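Local coordinates for protein ORF10 (Moritella marina, PDB 6RIW) that forms the ketosynthase–chain length factor portion of a polyunsaturated fatty acid synthase and probably condenses acyl units carried on acyl carrier protein as the chain grows, at residues M41-A46 against D227-N232; Q154-T159 against T598-D603; R592-L597 against G627-A632. One frame throughout, in Å; residues are numbered along the deposited sequence.

Interaction 1 of 3, residues M41-A46 against D227-N232; sequences MGVDPA and DPMFVN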
ATOM      1  N   MET A  41       2.004  20.137   8.204  1.00 20.06           N
ATOM      2  CA  MET A  41       2.848  20.309   7.025  1.00 17.95           C
ATOM      3  C   MET A  41       4.338  20.356   7.325  1.00 18.32           C
ATOM      4  O   MET A  41       5.129  20.224   6.383  1.00 20.10           O
ATOM      5  CB  MET A  41       2.466  21.591   6.270  1.00 20.19           C
ATOM      6  CG  MET A  41       0.996  21.661   5.843  1.00 23.03           C
ATOM      7  SD  MET A  41       0.627  20.399   4.589  1.00 25.41           S
ATOM      8  CE  MET A  41      -1.164  20.629   4.380  1.00 19.28           C
ATOM      9  N   GLY A  42       4.745  20.545   8.589  1.00 19.47           N
ATOM     10  CA  GLY A  42       6.153  20.697   8.944  1.00 20.42           C
ATOM     11  C   GLY A  42       6.772  21.984   8.440  1.00 20.43           C
ATOM     12  O   GLY A  42       8.002  22.163   8.535  1.00 19.40           O
ATOM     13  N   VAL A  43       5.949  22.858   7.868  1.00 19.71           N
ATOM     14  CA  VAL A  43       6.327  24.166   7.335  1.00 21.22           C
ATOM     15  C   VAL A  43       5.124  25.080   7.538  1.00 22.91           C
ATOM     16  O   VAL A  43       4.015  24.619   7.814  1.00 22.19           O
ATOM     17  CB  VAL A  43       6.674  24.118   5.829  1.00 19.02           C
ATOM     18  CG1 VAL A  43       7.937  23.294   5.558  1.00 23.76           C
ATOM     19  CG2 VAL A  43       5.478  23.554   5.069  1.00 22.38           C
ATOM     20  N   ASP A  44       5.331  26.381   7.377  1.00 22.45           N
ATOM     21  CA  ASP A  44       4.222  27.340   7.381  1.00 23.09           C
ATOM     22  C   ASP A  44       3.358  27.111   6.147  1.00 23.50           C
ATOM     23  O   ASP A  44       3.844  27.323   5.027  1.00 22.57           O
ATOM     24  CB  ASP A  44       4.791  28.766   7.416  1.00 23.29           C
ATOM     25  CG  ASP A  44       3.720  29.863   7.261  1.00 26.72           C
ATOM     26  OD1 ASP A  44       2.509  29.566   7.200  1.00 25.09           O
ATOM     27  OD2 ASP A  44       4.119  31.055   7.215  1.00 32.81           O
ATOM     28  N   PRO A  45       2.096  26.676   6.292  1.00 24.20           N
ATOM     29  CA  PRO A  45       1.288  26.354   5.098  1.00 25.66           C
ATOM     30  C   PRO A  45       1.069  27.537   4.167  1.00 25.70           C
ATOM     31  O   PRO A  45       0.945  27.344   2.950  1.00 23.15           O
ATOM     32  CB  PRO A  45      -0.040  25.860   5.697  1.00 25.04           C
ATOM     33  CG  PRO A  45       0.329  25.393   7.085  1.00 23.52           C
ATOM     34  CD  PRO A  45       1.392  26.338   7.544  1.00 23.35           C
ATOM     35  N   ALA A  46       1.032  28.762   4.699  1.00 24.00           N
ATOM     36  CA  ALA A  46       0.805  29.931   3.848  1.00 25.79           C
ATOM     37  C   ALA A  46       1.897  30.093   2.795  1.00 23.27           C
ATOM     38  O   ALA A  46       1.625  30.597   1.702  1.00 24.48           O
ATOM     39  CB  ALA A  46       0.707  31.198   4.706  1.00 25.32           C
ATOM     40  N   ASP A 227       2.019  12.013   4.663  1.00 13.56           N
ATOM     41  CA  ASP A 227       2.477  13.392   4.742  1.00 15.48           C
ATOM     42  C   ASP A 227       1.414  14.295   4.128  1.00 15.66           C
ATOM     43  O   ASP A 227       1.142  14.218   2.922  1.00 13.07           O
ATOM     44  CB  ASP A 227       3.825  13.541   4.016  1.00 15.66           C
ATOM     45  CG  ASP A 227       4.322  14.986   3.958  1.00 17.69           C
ATOM     46  OD1 ASP A 227       3.689  15.879   4.559  1.00 18.30           O
ATOM     47  OD2 ASP A 227       5.365  15.220   3.306  1.00 16.44           O
ATOM     48  N   PRO A 228       0.768  15.141   4.937  1.00 16.34           N
ATOM     49  CA  PRO A 228      -0.280  16.021   4.393  1.00 16.63           C
ATOM     50  C   PRO A 228       0.171  16.896   3.236  1.00 16.68           C
ATOM     51  O   PRO A 228      -0.653  17.208   2.360  1.00 17.54           O
ATOM     52  CB  PRO A 228      -0.690  16.865   5.613  1.00 18.44           C
ATOM     53  CG  PRO A 228      -0.376  15.967   6.807  1.00 18.91           C
ATOM     54  CD  PRO A 228       0.905  15.253   6.402  1.00 16.95           C
ATOM     55  N   MET A 229       1.447  17.301   3.187  1.00 16.03           N
ATOM     56  CA  MET A 229       1.904  18.089   2.046  1.00 16.08           C
ATOM     57  C   MET A 229       1.857  17.269   0.764  1.00 18.53           C
ATOM     58  O   MET A 229       1.464  17.781  -0.295  1.00 16.65           O
ATOM     59  CB  MET A 229       3.316  18.627   2.279  1.00 18.83           C
ATOM     60  CG  MET A 229       3.819  19.443   1.093  1.00 19.23           C
ATOM     61  SD  MET A 229       5.554  19.916   1.205  1.00 25.10           S
ATOM     62  CE  MET A 229       5.447  21.048   2.583  1.00 21.69           C
ATOM     63  N   PHE A 230       2.231  15.987   0.847  1.00 17.21           N
ATOM     64  CA  PHE A 230       2.160  15.104  -0.311  1.00 16.96           C
ATOM     65  C   PHE A 230       0.722  14.908  -0.757  1.00 15.79           C
ATOM     66  O   PHE A 230       0.427  14.933  -1.963  1.00 15.42           O
ATOM     67  CB  PHE A 230       2.797  13.755   0.039  1.00 14.69           C
ATOM     68  CG  PHE A 230       2.997  12.839  -1.145  1.00 14.39           C
ATOM     69  CD1 PHE A 230       2.000  11.957  -1.539  1.00 18.66           C
ATOM     70  CD2 PHE A 230       4.199  12.849  -1.839  1.00 16.55           C
ATOM     71  CE1 PHE A 230       2.183  11.105  -2.637  1.00 16.10           C
ATOM     72  CE2 PHE A 230       4.407  12.004  -2.926  1.00 17.99           C
ATOM     73  CZ  PHE A 230       3.391  11.133  -3.327  1.00 17.16           C
ATOM     74  N   VAL A 231      -0.196  14.740   0.212  1.00 13.28           N
ATOM     75  CA  VAL A 231      -1.610  14.537  -0.101  1.00 14.74           C
ATOM     76  C   VAL A 231      -2.206  15.783  -0.748  1.00 17.30           C
ATOM     77  O   VAL A 231      -2.945  15.711  -1.746  1.00 17.34           O
ATOM     78  CB  VAL A 231      -2.380  14.164   1.175  1.00 17.27           C
ATOM     79  CG1 VAL A 231      -3.883  14.199   0.912  1.00 17.49           C
ATOM     80  CG2 VAL A 231      -1.928  12.789   1.670  1.00 15.84           C
ATOM     81  N   ASN A 232      -1.941  16.940  -0.160  1.00 15.38           N
ATOM     82  CA  ASN A 232      -2.623  18.142  -0.616  1.00 16.86           C
ATOM     83  C   ASN A 232      -2.057  18.645  -1.937  1.00 18.56           C
ATOM     84  O   ASN A 232      -2.796  19.208  -2.754  1.00 18.36           O
ATOM     85  CB  ASN A 232      -2.538  19.217   0.471  1.00 20.79           C
ATOM     86  CG  ASN A 232      -3.506  18.963   1.616  1.00 27.16           C
ATOM     87  OD1 ASN A 232      -3.818  17.805   1.959  1.00 27.66           O
ATOM     88  ND2 ASN A 232      -4.021  20.043   2.197  1.00 31.43           N
TER
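Met41 and Met229 reach past each other, each laying a flexible thioether against the other segment; no hydrogen bond crosses between them. The sulfur of Met41 rests on the first turn of helix 228-237, with SD 3.5 Å from Met229 N and 3.9 Å from Pro228 CB. Met41 CG stands beside its own backbone N (chi1 -57°) and a second bend at chi2 (-67°) carries the methyl onward, bringing Met41 CE within 3.6 Å of Asn232 ND2, one turn further along the helix. Met229 answers in the other direction: the chain runs straight to SD and turns only at chi3 (-68°), which puts Met229 CE 3.5 Å from Val43 CG2, the two side chains crossing at about a right angle. Methionine suits both places because its unbranched chain bends where needed, at chi2 in one and chi3 in the other, and its polarisable sulfur and methyl can rest on backbone and side-chain atoms alike.

Behind these contacts, the helix start is fixed by Asp227 at the N-cap, whose OD1 accepts from Met229 N at 3.0 Å, met from above the carboxylate plane. The amide against which the Met41 sulfur lies therefore already has a partner. Pro228, in the first turn, needs no amide hydrogen there. On the other segment, Gly42 takes positive phi as helix 38-41 ends, a conformation easy for glycine, and turns the chain toward Val43.

The contact is buried packing within the ketosynthase half. Pro228 and Val231 face strand 259-270 on residues Glu261 and Ala259, while helix 589-595 from the second half covers Val43 and Met229 with Arg592, which also forms a salt bridge to Asp227 OD2 and a hydrogen bond to Met41 O.

Interaction 2 of 3, residues Q154-T159 against T598-D603; sequences QLTHYT and TTQIED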
ATOM      1  N   GLN A 154      25.074  27.727   2.653  1.00 12.28           N
ATOM      2  CA  GLN A 154      24.530  26.608   3.417  1.00 15.44           C
ATOM      3  C   GLN A 154      23.035  26.510   3.177  1.00 13.31           C
ATOM      4  O   GLN A 154      22.306  27.481   3.384  1.00 15.42           O
ATOM      5  CB  GLN A 154      24.760  26.767   4.921  1.00 15.44           C
ATOM      6  CG  GLN A 154      26.166  26.606   5.404  1.00 17.11           C
ATOM      7  CD  GLN A 154      26.201  26.816   6.897  1.00 20.77           C
ATOM      8  OE1 GLN A 154      25.845  27.886   7.385  1.00 22.98           O
ATOM      9  NE2 GLN A 154      26.578  25.793   7.629  1.00 22.46           N
ATOM     10  N   LEU A 155      22.577  25.344   2.747  1.00 14.40           N
ATOM     11  CA  LEU A 155      21.148  25.099   2.664  1.00 13.33           C
ATOM     12  C   LEU A 155      20.588  24.763   4.042  1.00 13.23           C
ATOM     13  O   LEU A 155      21.242  24.091   4.849  1.00 14.85           O
ATOM     14  CB  LEU A 155      20.877  23.953   1.689  1.00 12.33           C
ATOM     15  CG  LEU A 155      19.421  23.644   1.346  1.00 14.11           C
ATOM     16  CD1 LEU A 155      18.791  24.790   0.591  1.00 13.34           C
ATOM     17  CD2 LEU A 155      19.428  22.370   0.485  1.00 12.36           C
ATOM     18  N   THR A 156      19.369  25.218   4.310  1.00 14.55           N
ATOM     19  CA  THR A 156      18.722  24.860   5.567  1.00 14.19           C
ATOM     20  C   THR A 156      18.015  23.509   5.443  1.00 14.77           C
ATOM     21  O   THR A 156      17.593  23.105   4.355  1.00 14.52           O
ATOM     22  CB  THR A 156      17.729  25.940   6.008  1.00 16.16           C
ATOM     23  OG1 THR A 156      16.686  26.068   5.039  1.00 19.08           O
ATOM     24  CG2 THR A 156      18.441  27.297   6.170  1.00 15.72           C
ATOM     25  N   HIS A 157      17.903  22.802   6.572  1.00 12.75           N
ATOM     26  CA  HIS A 157      17.148  21.549   6.595  1.00 15.09           C
ATOM     27  C   HIS A 157      15.665  21.791   6.272  1.00 15.38           C
ATOM     28  O   HIS A 157      15.096  22.845   6.572  1.00 12.44           O
ATOM     29  CB  HIS A 157      17.325  20.866   7.965  1.00 14.69           C
ATOM     30  CG  HIS A 157      17.145  19.378   7.941  1.00 17.08           C
ATOM     31  ND1 HIS A 157      18.130  18.514   7.522  1.00 17.91           N
ATOM     32  CD2 HIS A 157      16.097  18.602   8.302  1.00 18.10           C
ATOM     33  CE1 HIS A 157      17.700  17.271   7.622  1.00 18.18           C
ATOM     34  NE2 HIS A 157      16.466  17.297   8.092  1.00 15.72           N
ATOM     35  N   TYR A 158      15.017  20.790   5.654  1.00 12.93           N
ATOM     36  CA  TYR A 158      13.660  21.002   5.138  1.00 12.34           C
ATOM     37  C   TYR A 158      12.631  21.253   6.243  1.00 15.09           C
ATOM     38  O   TYR A 158      11.657  21.978   6.020  1.00 15.29           O
ATOM     39  CB  TYR A 158      13.242  19.810   4.264  1.00 13.19           C
ATOM     40  CG  TYR A 158      12.770  18.601   5.047  1.00 14.33           C
ATOM     41  CD1 TYR A 158      13.674  17.781   5.705  1.00 11.90           C
ATOM     42  CD2 TYR A 158      11.408  18.294   5.122  1.00 14.40           C
ATOM     43  CE1 TYR A 158      13.222  16.654   6.441  1.00 14.33           C
ATOM     44  CE2 TYR A 158      10.943  17.182   5.849  1.00 15.18           C
ATOM     45  CZ  TYR A 158      11.851  16.379   6.502  1.00 12.50           C
ATOM     46  OH  TYR A 158      11.373  15.300   7.224  1.00 13.09           O
ATOM     47  N   THR A 159      12.827  20.681   7.432  1.00 15.94           N
ATOM     48  CA  THR A 159      11.975  20.927   8.597  1.00 16.90           C
ATOM     49  C   THR A 159      12.865  20.739   9.820  1.00 18.09           C
ATOM     50  O   THR A 159      14.064  20.470   9.689  1.00 18.91           O
ATOM     51  CB  THR A 159      10.745  20.005   8.613  1.00 19.30           C
ATOM     52  OG1 THR A 159       9.758  20.490   9.534  1.00 20.00           O
ATOM     53  CG2 THR A 159      11.121  18.570   9.008  1.00 17.15           C
ATOM     54  N   THR A 598      11.382  25.616  -1.758  1.00 17.13           N
ATOM     55  CA  THR A 598      10.731  26.929  -1.636  1.00 20.11           C
ATOM     56  C   THR A 598      11.128  27.658  -0.351  1.00 20.11           C
ATOM     57  O   THR A 598      11.608  28.798  -0.377  1.00 18.44           O
ATOM     58  CB  THR A 598       9.206  26.761  -1.672  1.00 21.27           C
ATOM     59  OG1 THR A 598       8.805  26.360  -2.986  1.00 28.24           O
ATOM     60  CG2 THR A 598       8.503  28.078  -1.317  1.00 25.90           C
ATOM     61  N   THR A 599      10.904  27.027   0.792  1.00 17.06           N
ATOM     62  CA  THR A 599      11.238  27.701   2.035  1.00 16.99           C
ATOM     63  C   THR A 599      12.666  27.435   2.452  1.00 17.57           C
ATOM     64  O   THR A 599      13.263  28.267   3.145  1.00 17.86           O
ATOM     65  CB  THR A 599      10.278  27.284   3.158  1.00 18.50           C
ATOM     66  OG1 THR A 599      10.175  25.854   3.207  1.00 18.56           O
ATOM     67  CG2 THR A 599       8.893  27.881   2.916  1.00 19.33           C
ATOM     68  N   GLN A 600      13.250  26.307   2.033  1.00 13.05           N
ATOM     69  CA  GLN A 600      14.654  26.070   2.367  1.00 14.57           C
ATOM     70  C   GLN A 600      15.560  27.131   1.752  1.00 15.47           C
ATOM     71  O   GLN A 600      16.471  27.635   2.423  1.00 16.22           O
ATOM     72  CB  GLN A 600      15.094  24.686   1.908  1.00 13.11           C
ATOM     73  CG  GLN A 600      14.520  23.595   2.762  1.00 14.45           C
ATOM     74  CD  GLN A 600      14.815  22.259   2.165  1.00 15.58           C
ATOM     75  OE1 GLN A 600      13.991  21.723   1.415  1.00 13.29           O
ATOM     76  NE2 GLN A 600      16.013  21.721   2.454  1.00 14.45           N
ATOM     77  N   ILE A 601      15.330  27.485   0.483  1.00 14.64           N
ATOM     78  CA  ILE A 601      16.196  28.475  -0.164  1.00 15.72           C
ATOM     79  C   ILE A 601      15.887  29.871   0.368  1.00 13.27           C
ATOM     80  O   ILE A 601      16.795  30.669   0.617  1.00 14.07           O
ATOM     81  CB  ILE A 601      16.042  28.424  -1.698  1.00 18.32           C
ATOM     82  CG1 ILE A 601      16.453  27.054  -2.255  1.00 21.84           C
ATOM     83  CG2 ILE A 601      16.867  29.531  -2.343  1.00 18.04           C
ATOM     84  CD1 ILE A 601      17.921  26.830  -2.286  1.00 24.71           C
ATOM     85  N   GLU A 602      14.607  30.185   0.561  1.00 15.60           N
ATOM     86  CA  GLU A 602      14.270  31.487   1.142  1.00 17.91           C
ATOM     87  C   GLU A 602      14.945  31.670   2.497  1.00 16.70           C
ATOM     88  O   GLU A 602      15.578  32.705   2.755  1.00 16.82           O
ATOM     89  CB  GLU A 602      12.754  31.651   1.261  1.00 19.68           C
ATOM     90  CG  GLU A 602      12.350  33.004   1.843  1.00 22.94           C
ATOM     91  CD  GLU A 602      10.842  33.182   1.973  1.00 32.38           C
ATOM     92  OE1 GLU A 602      10.137  32.238   2.409  1.00 33.34           O
ATOM     93  OE2 GLU A 602      10.359  34.289   1.649  1.00 43.64           O
ATOM     94  N   ASP A 603      14.837  30.658   3.369  1.00 14.83           N
ATOM     95  CA  ASP A 603      15.454  30.736   4.693  1.00 17.47           C
ATOM     96  C   ASP A 603      16.966  30.879   4.608  1.00 17.54           C
ATOM     97  O   ASP A 603      17.572  31.615   5.397  1.00 18.48           O
ATOM     98  CB  ASP A 603      15.103  29.496   5.518  1.00 18.54           C
ATOM     99  CG  ASP A 603      13.664  29.490   5.989  1.00 24.68           C
ATOM    100  OD1 ASP A 603      12.962  30.518   5.815  1.00 31.74           O
ATOM    101  OD2 ASP A 603      13.227  28.446   6.530  1.00 29.87           O
TER
HETATM  102  O   HOH W   1      13.948  26.072   6.101  1.00 24.64           O
HETATM  103  O   HOH W   2      11.879  24.690   5.139  1.00 20.44           O
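Gln600 reaches from helix 597-608 across the backbone of the loop from Leu155 to Tyr158. Its CB lies 3.9 Å from Leu155 CD1, and CG then passes Thr156 O at 3.5 Å. Beyond CG the chain runs on extended to an amide laid against Tyr158, with Gln600 CD 3.4 Å from Tyr158 CA and OE1 3.5 Å from Tyr158 CB. At the tip, NE2 donates to Thr156 O at 2.8 Å; the bond is almost straight (172°), lies in the glutamine amide plane and meets the carbonyl nearly end-on. Glutamine fits because its length and its amide N-H together satisfy a buried carbonyl of a loop without regular structure. A leucine here would probably leave Thr156 O without its nearly straight donor and strip Tyr158 of the amide packed against it.

Beside it, Thr156 OG1 comes within 3.1 Å of Gln600 O, although its proton may go to another acceptor. A water joins this hydroxyl to Asp603 OD2, and a second links Tyr158 O with Thr599 OG1, which is also bonded to Tyr48. On the apolar flank Leu155 CD1 meets Ile601 CD1 at 3.6 Å, and Ile601 continues onto helix 614-628.

The loop belongs to the ketosynthase and the helix to the second ketosynthase-like domain, so this is an interdomain contact of the didomain, in which two thiolase-like folds pair as subunits do in ketosynthase dimers.

Interaction 3 of 3, residues R592-L597 against G627-A632; sequences RGRVNL and GVASAA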
ATOM      1  N   ARG A 592       8.667  15.861  -2.536  1.00 12.50           N
ATOM      2  CA  ARG A 592       8.821  16.901  -1.515  1.00 13.10           C
ATOM      3  C   ARG A 592      10.264  17.402  -1.458  1.00 13.18           C
ATOM      4  O   ARG A 592      10.510  18.575  -1.139  1.00 13.01           O
ATOM      5  CB  ARG A 592       8.375  16.390  -0.140  1.00 13.55           C
ATOM      6  CG  ARG A 592       8.456  17.499   0.925  1.00 14.90           C
ATOM      7  CD  ARG A 592       7.814  17.133   2.254  1.00 13.56           C
ATOM      8  NE  ARG A 592       8.034  18.242   3.191  1.00 14.73           N
ATOM      9  CZ  ARG A 592       7.287  18.488   4.264  1.00 16.32           C
ATOM     10  NH1 ARG A 592       6.264  17.704   4.555  1.00 16.45           N
ATOM     11  NH2 ARG A 592       7.566  19.529   5.045  1.00 13.81           N
ATOM     12  N   GLY A 593      11.227  16.534  -1.774  1.00 11.70           N
ATOM     13  CA  GLY A 593      12.602  16.983  -1.912  1.00 12.54           C
ATOM     14  C   GLY A 593      12.734  18.178  -2.836  1.00 14.91           C
ATOM     15  O   GLY A 593      13.563  19.062  -2.605  1.00 13.56           O
ATOM     16  N   ARG A 594      11.912  18.231  -3.885  1.00 11.57           N
ATOM     17  CA  ARG A 594      11.860  19.415  -4.747  1.00 13.60           C
ATOM     18  C   ARG A 594      11.022  20.534  -4.126  1.00 14.84           C
ATOM     19  O   ARG A 594      11.471  21.682  -3.996  1.00 12.41           O
ATOM     20  CB  ARG A 594      11.294  19.013  -6.114  1.00 16.43           C
ATOM     21  CG  ARG A 594      10.874  20.185  -7.012  1.00 16.52           C
ATOM     22  CD  ARG A 594       9.778  19.845  -8.033  1.00 19.33           C
ATOM     23  NE  ARG A 594       9.228  21.110  -8.529  1.00 20.93           N
ATOM     24  CZ  ARG A 594       9.718  21.797  -9.555  1.00 20.58           C
ATOM     25  NH1 ARG A 594      10.739  21.320 -10.243  1.00 17.92           N
ATOM     26  NH2 ARG A 594       9.179  22.969  -9.889  1.00 22.13           N
ATOM     27  N   VAL A 595       9.802  20.217  -3.733  1.00 11.13           N
ATOM     28  CA  VAL A 595       8.829  21.250  -3.367  1.00 13.14           C
ATOM     29  C   VAL A 595       9.319  22.067  -2.175  1.00 13.96           C
ATOM     30  O   VAL A 595       9.175  23.300  -2.136  1.00 14.14           O
ATOM     31  CB  VAL A 595       7.468  20.596  -3.086  1.00 14.90           C
ATOM     32  CG1 VAL A 595       6.568  21.538  -2.337  1.00 17.30           C
ATOM     33  CG2 VAL A 595       6.830  20.120  -4.409  1.00 17.08           C
ATOM     34  N   ASN A 596       9.950  21.403  -1.211  1.00 12.71           N
ATOM     35  CA  ASN A 596      10.311  22.062   0.044  1.00 14.45           C
ATOM     36  C   ASN A 596      11.440  23.073  -0.133  1.00 14.64           C
ATOM     37  O   ASN A 596      11.642  23.927   0.745  1.00 13.92           O
ATOM     38  CB  ASN A 596      10.693  20.996   1.071  1.00 12.49           C
ATOM     39  CG  ASN A 596      10.290  21.361   2.480  1.00 17.17           C
ATOM     40  OD1 ASN A 596       9.677  20.556   3.183  1.00 14.81           O
ATOM     41  ND2 ASN A 596      10.685  22.563   2.929  1.00 15.32           N
ATOM     42  N   LEU A 597      12.158  23.024  -1.256  1.00 11.82           N
ATOM     43  CA  LEU A 597      13.223  23.995  -1.466  1.00 15.05           C
ATOM     44  C   LEU A 597      12.688  25.429  -1.518  1.00 15.92           C
ATOM     45  O   LEU A 597      13.474  26.358  -1.348  1.00 17.11           O
ATOM     46  CB  LEU A 597      14.012  23.664  -2.737  1.00 16.56           C
ATOM     47  CG  LEU A 597      14.845  22.379  -2.614  1.00 11.99           C
ATOM     48  CD1 LEU A 597      15.442  21.993  -3.985  1.00 16.38           C
ATOM     49  CD2 LEU A 597      15.948  22.580  -1.617  1.00 15.14           C
ATOM     50  N   GLY A 627      16.674  20.538 -10.506  1.00 17.55           N
ATOM     51  CA  GLY A 627      17.702  19.539 -10.312  1.00 21.47           C
ATOM     52  C   GLY A 627      17.195  18.305  -9.590  1.00 20.86           C
ATOM     53  O   GLY A 627      17.652  17.192  -9.862  1.00 21.39           O
ATOM     54  N   VAL A 628      16.243  18.477  -8.676  1.00 17.89           N
ATOM     55  CA  VAL A 628      15.806  17.375  -7.817  1.00 16.77           C
ATOM     56  C   VAL A 628      14.724  16.533  -8.482  1.00 21.09           C
ATOM     57  O   VAL A 628      14.767  15.294  -8.443  1.00 21.18           O
ATOM     58  CB  VAL A 628      15.324  17.925  -6.462  1.00 16.42           C
ATOM     59  CG1 VAL A 628      14.732  16.782  -5.627  1.00 14.74           C
ATOM     60  CG2 VAL A 628      16.483  18.576  -5.734  1.00 17.00           C
ATOM     61  N   ALA A 629      13.721  17.174  -9.071  1.00 17.00           N
ATOM     62  CA  ALA A 629      12.574  16.443  -9.614  1.00 17.32           C
ATOM     63  C   ALA A 629      11.769  17.395 -10.476  1.00 22.95           C
ATOM     64  O   ALA A 629      11.873  18.608 -10.327  1.00 21.56           O
ATOM     65  CB  ALA A 629      11.680  15.877  -8.498  1.00 17.64           C
ATOM     66  N   SER A 630      10.934  16.831 -11.345  1.00 24.78           N
ATOM     67  CA  SER A 630      10.022  17.637 -12.145  1.00 26.77           C
ATOM     68  C   SER A 630       8.820  18.054 -11.313  1.00 23.75           C
ATOM     69  O   SER A 630       8.447  17.387 -10.344  1.00 24.70           O
ATOM     70  CB  SER A 630       9.547  16.854 -13.372  1.00 32.90           C
ATOM     71  OG  SER A 630      10.655  16.424 -14.146  1.00 42.54           O
ATOM     72  N   ALA A 631       8.221  19.181 -11.687  1.00 24.49           N
ATOM     73  CA  ALA A 631       6.997  19.619 -11.029  1.00 27.44           C
ATOM     74  C   ALA A 631       5.884  18.601 -11.255  1.00 33.74           C
ATOM     75  O   ALA A 631       5.879  17.873 -12.252  1.00 30.48           O
ATOM     76  CB  ALA A 631       6.559  20.982 -11.560  1.00 29.98           C
ATOM     77  N   ALA A 632       4.932  18.568 -10.317  1.00 32.47           N
ATOM     78  CA  ALA A 632       3.814  17.629 -10.393  1.00 33.87           C
ATOM     79  C   ALA A 632       3.019  17.814 -11.678  1.00 30.39           C
ATOM     80  O   ALA A 632       2.723  18.940 -12.090  1.00 31.35           O
ATOM     81  CB  ALA A 632       2.881  17.822  -9.192  1.00 32.97           C
TER
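Val628, at the end of helix 614-628, fits against the C-terminal part of helix 589-595, where Arg594 and Gly593 receive it. This is packing between two helices of the second ketosynthase-like domain of the thiolase-like fold, continued by the loop that follows helix 614-628.

The close part is buried, a valine methyl pressed on helix backbone: Val628 CG1 lies 3.6 Å from Arg594 N and 3.7 Å from Gly593 C. Glycine suits position 593, since a CB there would point toward Val628 and lie only about 3.6 Å from its CG1, a tight fit. The other branch, Val628 CG2, meets Leu597 CD1 at 4.0 Å, so the two valine branches touch helix 589-595 and the start of helix 597-608.

The contact becomes thinner and more open as the chain leaves the helix. Ala629 still sets its CB 4.0 Å from Arg594 CB, but Ser630 is exposed, with its CB directed away, and the small alanines on either side of it are only partly covered by protein. Arg594 binds this loop across the contact. With CG anti to the backbone N (chi1 166°), its chain runs extended past the carbonyls of Ala629 and Ser630 and brings the flat guanidinium over Ala631, whose N lies above one face toward the rim and whose CB is 3.7 Å from Arg594 NH2. The charge is met from outside: NH2 forms a salt bridge with Asp56 of the ketosynthase half, and NH1 another with Asp626. Arginine thus combines a long reach with enough N-H groups for several acceptors. One of these acceptors is in the loop itself: Arg594 NH1 donates to Ala629 O at 2.9 Å, an edge-on bond close to the guanidinium plane and bent to 156° at the hydrogen.

From the N terminus, interaction 1 opens at 41-46 and closes at 227-232, a loop contained in the ketosynthase. Interaction 2 opens inside that loop, at 154-159, but closes only at 598-603 in the second domain, so the two cross. Interaction 3 follows interaction 1 in series and crosses interaction 2, opening at 592-597 just before interaction 2 closes and ending at 627-632. The three form one continuous patch between the domains: Gly42 O probably bonds to Thr159 OG1, joining interactions 1 and 2, while Arg592 NH2 probably bonds to Met41 O and so ties interaction 3 to interaction 1.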